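Local coordinates for 11S globulin seed storage protein (Amaranthus hypochondriacus, PDB 3QAC) that probably serves as a seed storage protein, a nutrient reservoir of the 11S globulin family, at residues S51-T56 with I162-A167; H60-P65 with W149-G154; A344-Y349 with S399-E404. All blocks are in the same frame, centred on the assembly; numbering follows the deposited sequence.

Contact 1 (S51-T56 with I162-A167); sequences SVIRRT and ILIDTA
Ser-51 and Ile-53 pair with Ile-164 and Ile-162 in an antiparallel ladder, the axes of the short segments 51-56 and 162-164 approaching to 4.8 Å. Two hydrogen-bonded pairs, Ser-51 with Ile-164 and Ile-53 with Ile-162, supply four backbone bonds; the one from Ile-162 N to Ile-53 O is 2.8 Å long and nearly straight. Between them Val-52 and Leu-163 form a non-hydrogen-bonded pair, where Val-52 CA lies 3.3 Å from Ile-162 O in a CA-H...O contact.

The apolar contacts split between the two faces. On one, Ile-53 and Ile-162 cross obliquely, and Ile-53 CG1 sits 3.5 Å from Ile-162 CB, tighter than usual for two carbons. With chi1 61°, this CG1 branch lies between the backbone N and carbonyl carbon of Ile-53. On the other face Val-52 CG2 meets Leu-163 CD1 at 4.1 Å.

The extended Arg-55 arm makes van der Waals contact with the Ile-162 CD1 methyl, NE at 4.0 Å. Ile-53 CD1 lies over one face of the Arg-55 guanidinium, offset toward the rim, and Arg-55 NH2 forms a salt bridge with Glu-190.

A water joins the polar ends, 2.6 Å from both Ser-51 OG and Thr-166 OG1; Ser-51 OG is also bonded to Ser-40.

Within the N-terminal cupin sheet, strand 51-57 lies between strands 33-37 and 158-164, and strand 72-78 continues the sheet beyond 158-164.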
loop_
_atom_site.group_PDB
_atom_site.type_symbol
_atom_site.label_atom_id
_atom_site.label_comp_id
_atom_site.label_asym_id
_atom_site.label_seq_id
_atom_site.Cartn_x
_atom_site.Cartn_y
_atom_site.Cartn_z
ATOM N N SER A 51 -17.319 -2.530 3.106
ATOM C CA SER A 51 -18.743 -2.367 3.279
ATOM C C SER A 51 -19.382 -3.488 2.485
ATOM O O SER A 51 -18.788 -4.044 1.565
ATOM C CB SER A 51 -19.211 -1.011 2.774
ATOM O OG SER A 51 -18.680 0.049 3.567
ATOM N N VAL A 52 -20.585 -3.852 2.867
ATOM C CA VAL A 52 -21.290 -4.879 2.151
ATOM C C VAL A 52 -22.673 -4.356 1.815
ATOM O O VAL A 52 -23.347 -3.721 2.655
ATOM C CB VAL A 52 -21.363 -6.196 2.975
ATOM C CG1 VAL A 52 -22.154 -7.255 2.242
ATOM C CG2 VAL A 52 -19.964 -6.707 3.283
ATOM N N ILE A 53 -23.066 -4.575 0.569
ATOM C CA ILE A 53 -24.440 -4.383 0.154
ATOM C C ILE A 53 -24.995 -5.622 -0.538
ATOM O O ILE A 53 -24.252 -6.496 -1.009
ATOM C CB ILE A 53 -24.598 -3.197 -0.782
ATOM C CG1 ILE A 53 -23.792 -3.413 -2.056
ATOM C CG2 ILE A 53 -24.192 -1.911 -0.078
ATOM C CD1 ILE A 53 -24.188 -2.443 -3.173
ATOM N N ARG A 54 -26.315 -5.701 -0.579
ATOM C CA ARG A 54 -26.978 -6.744 -1.320
ATOM C C ARG A 54 -28.047 -6.057 -2.137
ATOM O O ARG A 54 -28.836 -5.285 -1.602
ATOM C CB ARG A 54 -27.565 -7.793 -0.381
ATOM C CG ARG A 54 -28.518 -8.761 -1.059
ATOM C CD ARG A 54 -28.999 -9.833 -0.095
ATOM N NE ARG A 54 -29.766 -9.271 1.013
ATOM C CZ ARG A 54 -29.734 -9.741 2.255
ATOM N NH1 ARG A 54 -30.455 -9.166 3.208
ATOM N NH2 ARG A 54 -28.967 -10.779 2.549
ATOM N N ARG A 55 -28.033 -6.277 -3.442
ATOM C CA ARG A 55 -29.031 -5.668 -4.300
ATOM C C ARG A 55 -29.910 -6.763 -4.818
ATOM O O ARG A 55 -29.427 -7.817 -5.254
ATOM C CB ARG A 55 -28.415 -4.923 -5.478
ATOM C CG ARG A 55 -27.424 -3.833 -5.099
ATOM C CD ARG A 55 -27.008 -3.042 -6.334
ATOM N NE ARG A 55 -25.972 -2.058 -6.044
ATOM C CZ ARG A 55 -26.196 -0.868 -5.484
ATOM N NH1 ARG A 55 -27.425 -0.510 -5.114
ATOM N NH2 ARG A 55 -25.183 -0.040 -5.266
ATOM N N THR A 56 -31.207 -6.510 -4.742
ATOM C CA THR A 56 -32.197 -7.391 -5.303
ATOM C C THR A 56 -32.837 -6.627 -6.433
ATOM O O THR A 56 -33.515 -5.630 -6.222
ATOM C CB THR A 56 -33.234 -7.743 -4.257
ATOM O OG1 THR A 56 -32.587 -8.432 -3.183
ATOM C CG2 THR A 56 -34.312 -8.626 -4.853
ATOM N N ILE A 162 -22.445 -7.878 -2.565
ATOM C CA ILE A 162 -21.351 -7.057 -3.012
ATOM C C ILE A 162 -20.442 -6.669 -1.863
ATOM O O ILE A 162 -20.862 -5.989 -0.927
ATOM C CB ILE A 162 -21.917 -5.820 -3.695
ATOM C CG1 ILE A 162 -22.830 -6.262 -4.847
ATOM C CG2 ILE A 162 -20.803 -4.893 -4.154
ATOM C CD1 ILE A 162 -23.542 -5.141 -5.563
ATOM N N LEU A 163 -19.202 -7.132 -1.907
ATOM C CA LEU A 163 -18.192 -6.584 -1.022
ATOM C C LEU A 163 -17.560 -5.364 -1.678
ATOM O O LEU A 163 -17.106 -5.422 -2.839
ATOM C CB LEU A 163 -17.115 -7.608 -0.691
ATOM C CG LEU A 163 -16.032 -6.963 0.174
ATOM C CD1 LEU A 163 -16.230 -7.338 1.625
ATOM C CD2 LEU A 163 -14.652 -7.368 -0.294
ATOM N N ILE A 164 -17.540 -4.262 -0.932
ATOM C CA ILE A 164 -16.926 -3.022 -1.391
ATOM C C ILE A 164 -15.702 -2.743 -0.549
ATOM O O ILE A 164 -15.811 -2.459 0.644
ATOM C CB ILE A 164 -17.869 -1.827 -1.281
ATOM C CG1 ILE A 164 -19.245 -2.172 -1.860
ATOM C CG2 ILE A 164 -17.263 -0.615 -1.975
ATOM C CD1 ILE A 164 -20.236 -1.060 -1.724
ATOM N N ASP A 165 -14.530 -2.822 -1.170
ATOM C CA ASP A 165 -13.296 -2.831 -0.410
ATOM C C ASP A 165 -12.740 -1.426 -0.281
ATOM O O ASP A 165 -11.785 -1.053 -0.971
ATOM C CB ASP A 165 -12.284 -3.761 -1.065
ATOM C CG ASP A 165 -10.969 -3.751 -0.354
ATOM O OD1 ASP A 165 -10.992 -3.404 0.845
ATOM O OD2 ASP A 165 -9.926 -4.076 -0.984
ATOM N N THR A 166 -13.348 -0.655 0.618
ATOM C CA THR A 166 -13.065 0.760 0.753
ATOM C C THR A 166 -11.627 0.969 1.175
ATOM O O THR A 166 -11.038 1.988 0.860
ATOM C CB THR A 166 -14.001 1.393 1.784
ATOM O OG1 THR A 166 -14.077 0.533 2.918
ATOM C CG2 THR A 166 -15.391 1.518 1.224
ATOM N N ALA A 167 -11.059 -0.000 1.879
ATOM C CA ALA A 167 -9.667 0.096 2.307
ATOM C C ALA A 167 -8.645 -0.310 1.226
ATOM O O ALA A 167 -7.445 -0.319 1.478
ATOM C CB ALA A 167 -9.449 -0.737 3.561
HETATM O O HOH W 1 -16.300 0.985 4.229
#

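Contact 2 (H60-P65 with W149-G154); sequences HGLLLP and WAYNNG
This is an antiparallel strand pairing in the curled second sheet of the N-terminal cupin domain, with a histidine-tyrosine hydrogen bond where the strands run out. The evidence is an angle of 177° between the directions of strands 61-65 and 149-151, with Leu-63 and Ala-150 as a hydrogen-bonded pair and Leu-62 and Tyr-151 as a non-hydrogen-bonded one. Ala-150 N gives to Leu-63 O at 3.2 Å, whereas the return bond from Leu-63 N to Ala-150 O is weak, bent to 128°. Further along, Asn-152 N bonds to Gly-61 O and His-60 N to Asn-152 O.

The side chains of His-60 and Tyr-151 lie alongside each other and point the same way. His-60 ND1 donates to Tyr-151 OH at 3.2 Å, and the hydroxyl lies near the imidazole plane. With CG anti to the backbone N (chi1 171°), the Tyr-151 ring runs back along the His-60 to Gly-61 backbone, its CD1 3.2 Å from Gly-61 O.

Leu-62 CD1 packs 3.7 Å from Trp-149 CE3 and 3.9 Å from Tyr-151 CB, so one methyl meets both aromatic residues. Pro-65 CD rests 3.9 Å from Trp-149 CB. Where the chain turns away, Asn-152 OD1 accepts from Gly-154 N at 2.7 Å, closing an Asx turn.

Strand 147-151 lies between strands 61-68 and 80-86, strand 244-246 also pairs with 61-68, and Ile-429 and Leu-421 of the second subunit pack on Leu-62 and Trp-149, respectively.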
loop_
_atom_site.group_PDB
_atom_site.type_symbol
_atom_site.label_atom_id
_atom_site.label_comp_id
_atom_site.label_asym_id
_atom_site.label_seq_id
_atom_site.Cartn_x
_atom_site.Cartn_y
_atom_site.Cartn_z
ATOM N N HIS A 60 -36.783 -7.630 -15.182
ATOM C CA HIS A 60 -36.916 -6.442 -16.026
ATOM C C HIS A 60 -36.415 -5.167 -15.350
ATOM O O HIS A 60 -36.691 -4.060 -15.818
ATOM C CB HIS A 60 -38.354 -6.254 -16.513
ATOM C CG HIS A 60 -38.886 -7.427 -17.271
ATOM N ND1 HIS A 60 -38.137 -8.110 -18.207
ATOM C CD2 HIS A 60 -40.093 -8.041 -17.234
ATOM C CE1 HIS A 60 -38.857 -9.095 -18.711
ATOM N NE2 HIS A 60 -40.048 -9.077 -18.137
ATOM N N GLY A 61 -35.665 -5.334 -14.264
ATOM C CA GLY A 61 -35.073 -4.223 -13.541
ATOM C C GLY A 61 -33.676 -3.842 -14.008
ATOM O O GLY A 61 -32.810 -4.695 -14.246
ATOM N N LEU A 62 -33.454 -2.540 -14.128
ATOM C CA LEU A 62 -32.190 -2.022 -14.606
ATOM C C LEU A 62 -31.465 -1.220 -13.522
ATOM O O LEU A 62 -31.868 -0.100 -13.188
ATOM C CB LEU A 62 -32.425 -1.158 -15.842
ATOM C CG LEU A 62 -31.226 -0.442 -16.447
ATOM C CD1 LEU A 62 -30.178 -1.444 -16.878
ATOM C CD2 LEU A 62 -31.690 0.354 -17.620
ATOM N N LEU A 63 -30.410 -1.803 -12.963
ATOM C CA LEU A 63 -29.518 -1.071 -12.068
ATOM C C LEU A 63 -28.822 -0.012 -12.892
ATOM O O LEU A 63 -28.032 -0.340 -13.782
ATOM C CB LEU A 63 -28.490 -2.001 -11.437
ATOM C CG LEU A 63 -27.423 -1.382 -10.525
ATOM C CD1 LEU A 63 -28.038 -0.796 -9.231
ATOM C CD2 LEU A 63 -26.310 -2.411 -10.205
ATOM N N LEU A 64 -29.136 1.253 -12.614
ATOM C CA LEU A 64 -28.602 2.372 -13.380
ATOM C C LEU A 64 -27.074 2.341 -13.357
ATOM O O LEU A 64 -26.476 1.831 -12.420
ATOM C CB LEU A 64 -29.118 3.702 -12.820
ATOM C CG LEU A 64 -30.639 3.892 -12.687
ATOM C CD1 LEU A 64 -30.952 5.152 -11.931
ATOM C CD2 LEU A 64 -31.310 3.939 -14.033
ATOM N N PRO A 65 -26.436 2.867 -14.404
ATOM C CA PRO A 65 -24.980 2.913 -14.374
ATOM C C PRO A 65 -24.448 3.730 -13.198
ATOM O O PRO A 65 -24.931 4.833 -12.913
ATOM C CB PRO A 65 -24.627 3.608 -15.692
ATOM C CG PRO A 65 -25.923 4.189 -16.200
ATOM C CD PRO A 65 -26.953 3.224 -15.731
ATOM N N TRP A 149 -23.555 -1.052 -15.251
ATOM C CA TRP A 149 -24.972 -1.191 -14.998
ATOM C C TRP A 149 -25.288 -2.671 -15.050
ATOM O O TRP A 149 -24.516 -3.465 -15.587
ATOM C CB TRP A 149 -25.775 -0.428 -16.045
ATOM C CG TRP A 149 -25.382 -0.794 -17.427
ATOM C CD1 TRP A 149 -24.432 -0.194 -18.193
ATOM C CD2 TRP A 149 -25.923 -1.855 -18.216
ATOM N NE1 TRP A 149 -24.352 -0.805 -19.412
ATOM C CE2 TRP A 149 -25.255 -1.834 -19.455
ATOM C CE3 TRP A 149 -26.914 -2.818 -17.999
ATOM C CZ2 TRP A 149 -25.531 -2.743 -20.471
ATOM C CZ3 TRP A 149 -27.191 -3.729 -19.020
ATOM C CH2 TRP A 149 -26.499 -3.679 -20.239
ATOM N N ALA A 150 -26.408 -3.053 -14.463
ATOM C CA ALA A 150 -26.835 -4.441 -14.520
ATOM C C ALA A 150 -28.311 -4.494 -14.865
ATOM O O ALA A 150 -29.067 -3.547 -14.605
ATOM C CB ALA A 150 -26.570 -5.131 -13.207
ATOM N N TYR A 151 -28.719 -5.605 -15.456
ATOM C CA TYR A 151 -30.114 -5.783 -15.809
ATOM C C TYR A 151 -30.533 -7.224 -15.614
ATOM O O TYR A 151 -29.823 -8.156 -16.012
ATOM C CB TYR A 151 -30.354 -5.345 -17.248
ATOM C CG TYR A 151 -31.726 -5.692 -17.761
ATOM C CD1 TYR A 151 -32.833 -4.928 -17.410
ATOM C CD2 TYR A 151 -31.918 -6.792 -18.594
ATOM C CE1 TYR A 151 -34.096 -5.248 -17.877
ATOM C CE2 TYR A 151 -33.172 -7.114 -19.068
ATOM C CZ TYR A 151 -34.256 -6.338 -18.707
ATOM O OH TYR A 151 -35.502 -6.652 -19.185
ATOM N N ASN A 152 -31.684 -7.410 -14.984
ATOM C CA ASN A 152 -32.194 -8.753 -14.797
ATOM C C ASN A 152 -33.086 -9.166 -15.958
ATOM O O ASN A 152 -34.243 -8.779 -16.037
ATOM C CB ASN A 152 -32.942 -8.893 -13.484
ATOM C CG ASN A 152 -33.424 -10.308 -13.248
ATOM O OD1 ASN A 152 -33.153 -11.210 -14.050
ATOM N ND2 ASN A 152 -34.141 -10.517 -12.144
ATOM N N ASN A 153 -32.533 -9.959 -16.862
ATOM C CA ASN A 153 -33.292 -10.434 -18.002
ATOM C C ASN A 153 -33.845 -11.823 -17.739
ATOM O O ASN A 153 -34.309 -12.504 -18.648
ATOM C CB ASN A 153 -32.440 -10.399 -19.268
ATOM C CG ASN A 153 -31.316 -11.424 -19.256
ATOM O OD1 ASN A 153 -30.614 -11.600 -20.262
ATOM N ND2 ASN A 153 -31.142 -12.109 -18.127
ATOM N N GLY A 154 -33.791 -12.231 -16.478
ATOM C CA GLY A 154 -34.304 -13.521 -16.066
ATOM C C GLY A 154 -35.678 -13.420 -15.439
ATOM O O GLY A 154 -36.316 -12.370 -15.475
#

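Contact 3 (A344-Y349 with S399-E404); sequences AHNIMY and SFKTSE
In the C-terminal cupin domain, strands 346-351 and 394-401 are antiparallel neighbours in one sheet, and their pairing runs on into the loop residues His-345 and Thr-402. The axes of the short segments lie 4.5 Å apart at 162°. Ile-347 and Phe-400 form the hydrogen-bonded pair: Ile-347 N gives to Phe-400 O at 2.8 Å, and Phe-400 N returns the bond to Ile-347 O.

At the loop end Thr-402 binds His-345 twice. Thr-402 N gives to His-345 O at 3.1 Å, and Thr-402 OG1 accepts from His-345 N at 2.9 Å. A chi1 of 64° sets this hydroxyl between the backbone N and carbonyl carbon of Thr-402, near the plane of the His-345 ring at its edge. Gln-172 of the third subunit bonds to both Thr-402 OG1 and His-345 NE2, so the pair also faces a subunit boundary. A valine in place of Thr-402 would probably leave His-345 N and the Gln-172 amide of the third subunit without their shared acceptor.

Thr-402 CG2 also touches Ile-347 CD1, the two side chains crossing at about a right angle. On the sheet face carrying Ile-347 and Phe-400, strand 158-164 of the other cupin domain packs on both residues. Tyr-349 CB approaches the Phe-400 ring at its edge, 4.2 Å from CE1.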
loop_
_atom_site.group_PDB
_atom_site.type_symbol
_atom_site.label_atom_id
_atom_site.label_comp_id
_atom_site.label_asym_id
_atom_site.label_seq_id
_atom_site.Cartn_x
_atom_site.Cartn_y
_atom_site.Cartn_z
ATOM N N ALA A 344 -5.671 -12.357 5.282
ATOM C CA ALA A 344 -6.833 -11.608 4.839
ATOM C C ALA A 344 -7.985 -11.666 5.852
ATOM O O ALA A 344 -8.141 -12.659 6.586
ATOM C CB ALA A 344 -7.300 -12.146 3.484
ATOM N N HIS A 345 -8.774 -10.593 5.890
ATOM C CA HIS A 345 -10.047 -10.608 6.601
ATOM C C HIS A 345 -10.989 -11.416 5.754
ATOM O O HIS A 345 -10.935 -11.398 4.534
ATOM C CB HIS A 345 -10.650 -9.201 6.777
ATOM C CG HIS A 345 -9.811 -8.291 7.610
ATOM N ND1 HIS A 345 -9.737 -8.401 8.984
ATOM C CD2 HIS A 345 -8.994 -7.271 7.269
ATOM C CE1 HIS A 345 -8.902 -7.492 9.450
ATOM N NE2 HIS A 345 -8.443 -6.787 8.433
ATOM N N ASN A 346 -11.901 -12.091 6.415
ATOM C CA ASN A 346 -12.834 -12.907 5.705
ATOM C C ASN A 346 -14.253 -12.454 6.003
ATOM O O ASN A 346 -14.729 -12.581 7.137
ATOM C CB ASN A 346 -12.628 -14.334 6.159
ATOM C CG ASN A 346 -13.281 -15.285 5.264
ATOM O OD1 ASN A 346 -14.393 -15.035 4.819
ATOM N ND2 ASN A 346 -12.599 -16.388 4.953
ATOM N N ILE A 347 -14.925 -11.899 5.010
ATOM C CA ILE A 347 -16.305 -11.519 5.221
ATOM C C ILE A 347 -17.116 -12.695 4.759
ATOM O O ILE A 347 -17.367 -12.860 3.572
ATOM C CB ILE A 347 -16.724 -10.224 4.490
ATOM C CG1 ILE A 347 -16.011 -9.016 5.090
ATOM C CG2 ILE A 347 -18.216 -9.986 4.645
ATOM C CD1 ILE A 347 -14.470 -9.046 4.928
ATOM N N MET A 348 -17.477 -13.543 5.710
ATOM C CA MET A 348 -18.260 -14.718 5.398
ATOM C C MET A 348 -19.756 -14.468 5.455
ATOM O O MET A 348 -20.340 -14.288 6.521
ATOM C CB MET A 348 -17.939 -15.864 6.330
ATOM C CG MET A 348 -18.989 -16.931 6.168
ATOM S SD MET A 348 -18.613 -18.365 7.112
ATOM C CE MET A 348 -18.530 -17.633 8.731
ATOM N N TYR A 349 -20.355 -14.481 4.285
ATOM C CA TYR A 349 -21.775 -14.315 4.094
ATOM C C TYR A 349 -22.448 -15.668 3.968
ATOM O O TYR A 349 -22.018 -16.516 3.161
ATOM C CB TYR A 349 -21.951 -13.611 2.777
ATOM C CG TYR A 349 -23.371 -13.398 2.361
ATOM C CD1 TYR A 349 -24.137 -12.388 2.940
ATOM C CD2 TYR A 349 -23.939 -14.167 1.360
ATOM C CE1 TYR A 349 -25.427 -12.169 2.544
ATOM C CE2 TYR A 349 -25.242 -13.949 0.958
ATOM C CZ TYR A 349 -25.979 -12.944 1.562
ATOM O OH TYR A 349 -27.274 -12.703 1.175
ATOM N N SER A 399 -17.220 -16.364 1.020
ATOM C CA SER A 399 -16.237 -15.599 1.757
ATOM C C SER A 399 -15.571 -14.591 0.829
ATOM O O SER A 399 -14.922 -14.960 -0.152
ATOM C CB SER A 399 -15.181 -16.529 2.349
ATOM O OG SER A 399 -15.701 -17.280 3.424
ATOM N N PHE A 400 -15.742 -13.311 1.134
ATOM C CA PHE A 400 -15.039 -12.276 0.392
ATOM C C PHE A 400 -13.766 -12.049 1.189
ATOM O O PHE A 400 -13.803 -11.977 2.412
ATOM C CB PHE A 400 -15.909 -11.027 0.291
ATOM C CG PHE A 400 -17.251 -11.276 -0.360
ATOM C CD1 PHE A 400 -18.342 -11.684 0.395
ATOM C CD2 PHE A 400 -17.413 -11.124 -1.739
ATOM C CE1 PHE A 400 -19.564 -11.920 -0.213
ATOM C CE2 PHE A 400 -18.629 -11.352 -2.345
ATOM C CZ PHE A 400 -19.700 -11.748 -1.595
ATOM N N LYS A 401 -12.624 -12.026 0.523
ATOM C CA LYS A 401 -11.365 -11.966 1.247
ATOM C C LYS A 401 -10.594 -10.722 0.864
ATOM O O LYS A 401 -10.410 -10.428 -0.324
ATOM C CB LYS A 401 -10.526 -13.208 0.982
ATOM C CG LYS A 401 -11.008 -14.452 1.722
ATOM C CD LYS A 401 -10.688 -15.733 0.958
ATOM C CE LYS A 401 -10.588 -16.952 1.888
ATOM N NZ LYS A 401 -11.886 -17.611 2.210
ATOM N N THR A 402 -10.138 -9.999 1.880
ATOM C CA THR A 402 -9.537 -8.687 1.676
ATOM C C THR A 402 -8.076 -8.740 1.258
ATOM O O THR A 402 -7.319 -7.852 1.609
ATOM C CB THR A 402 -9.615 -7.838 2.946
ATOM O OG1 THR A 402 -8.829 -8.457 3.962
ATOM C CG2 THR A 402 -11.058 -7.731 3.430
ATOM N N SER A 403 -7.662 -9.776 0.534
ATOM C CA SER A 403 -6.351 -9.720 -0.114
ATOM C C SER A 403 -6.242 -10.676 -1.267
ATOM O O SER A 403 -7.125 -11.487 -1.506
ATOM C CB SER A 403 -5.214 -9.993 0.862
ATOM O OG SER A 403 -5.054 -11.380 1.068
ATOM N N GLU A 404 -5.128 -10.558 -1.977
ATOM C CA GLU A 404 -4.857 -11.387 -3.129
ATOM C C GLU A 404 -4.582 -12.811 -2.652
ATOM O O GLU A 404 -3.912 -13.012 -1.648
ATOM C CB GLU A 404 -3.658 -10.817 -3.889
ATOM C CG GLU A 404 -3.111 -11.753 -4.942
ATOM C CD GLU A 404 -2.284 -11.039 -5.985
ATOM O OE1 GLU A 404 -1.659 -10.002 -5.639
ATOM O OE2 GLU A 404 -2.264 -11.516 -7.148
#

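Contacts 1 and 3 meet where the two cupin domains of the chain pack together, with centres about 12 Å apart. Leu-163 CB lies 3.7 Å from Phe-400 CD2 and Val-52 CG2 4.0 Å from Ile-347 CG2, while Arg-54 NH2 is probably hydrogen-bonded to Tyr-349 OH at 2.9 Å, a hydroxyl also hydrogen-bonded to Glu-77. Contact 2 belongs to the same domain as contact 1 and is nested along the chain within the loop that contact 1 closes. Their centres are about 18 Å apart, but Arg-55 CD and Leu-63 CD1 pack at 3.8 Å. Contacts 2 and 3 do not touch, their nearest atoms being about 14 Å apart; each instead meets a different neighbouring subunit.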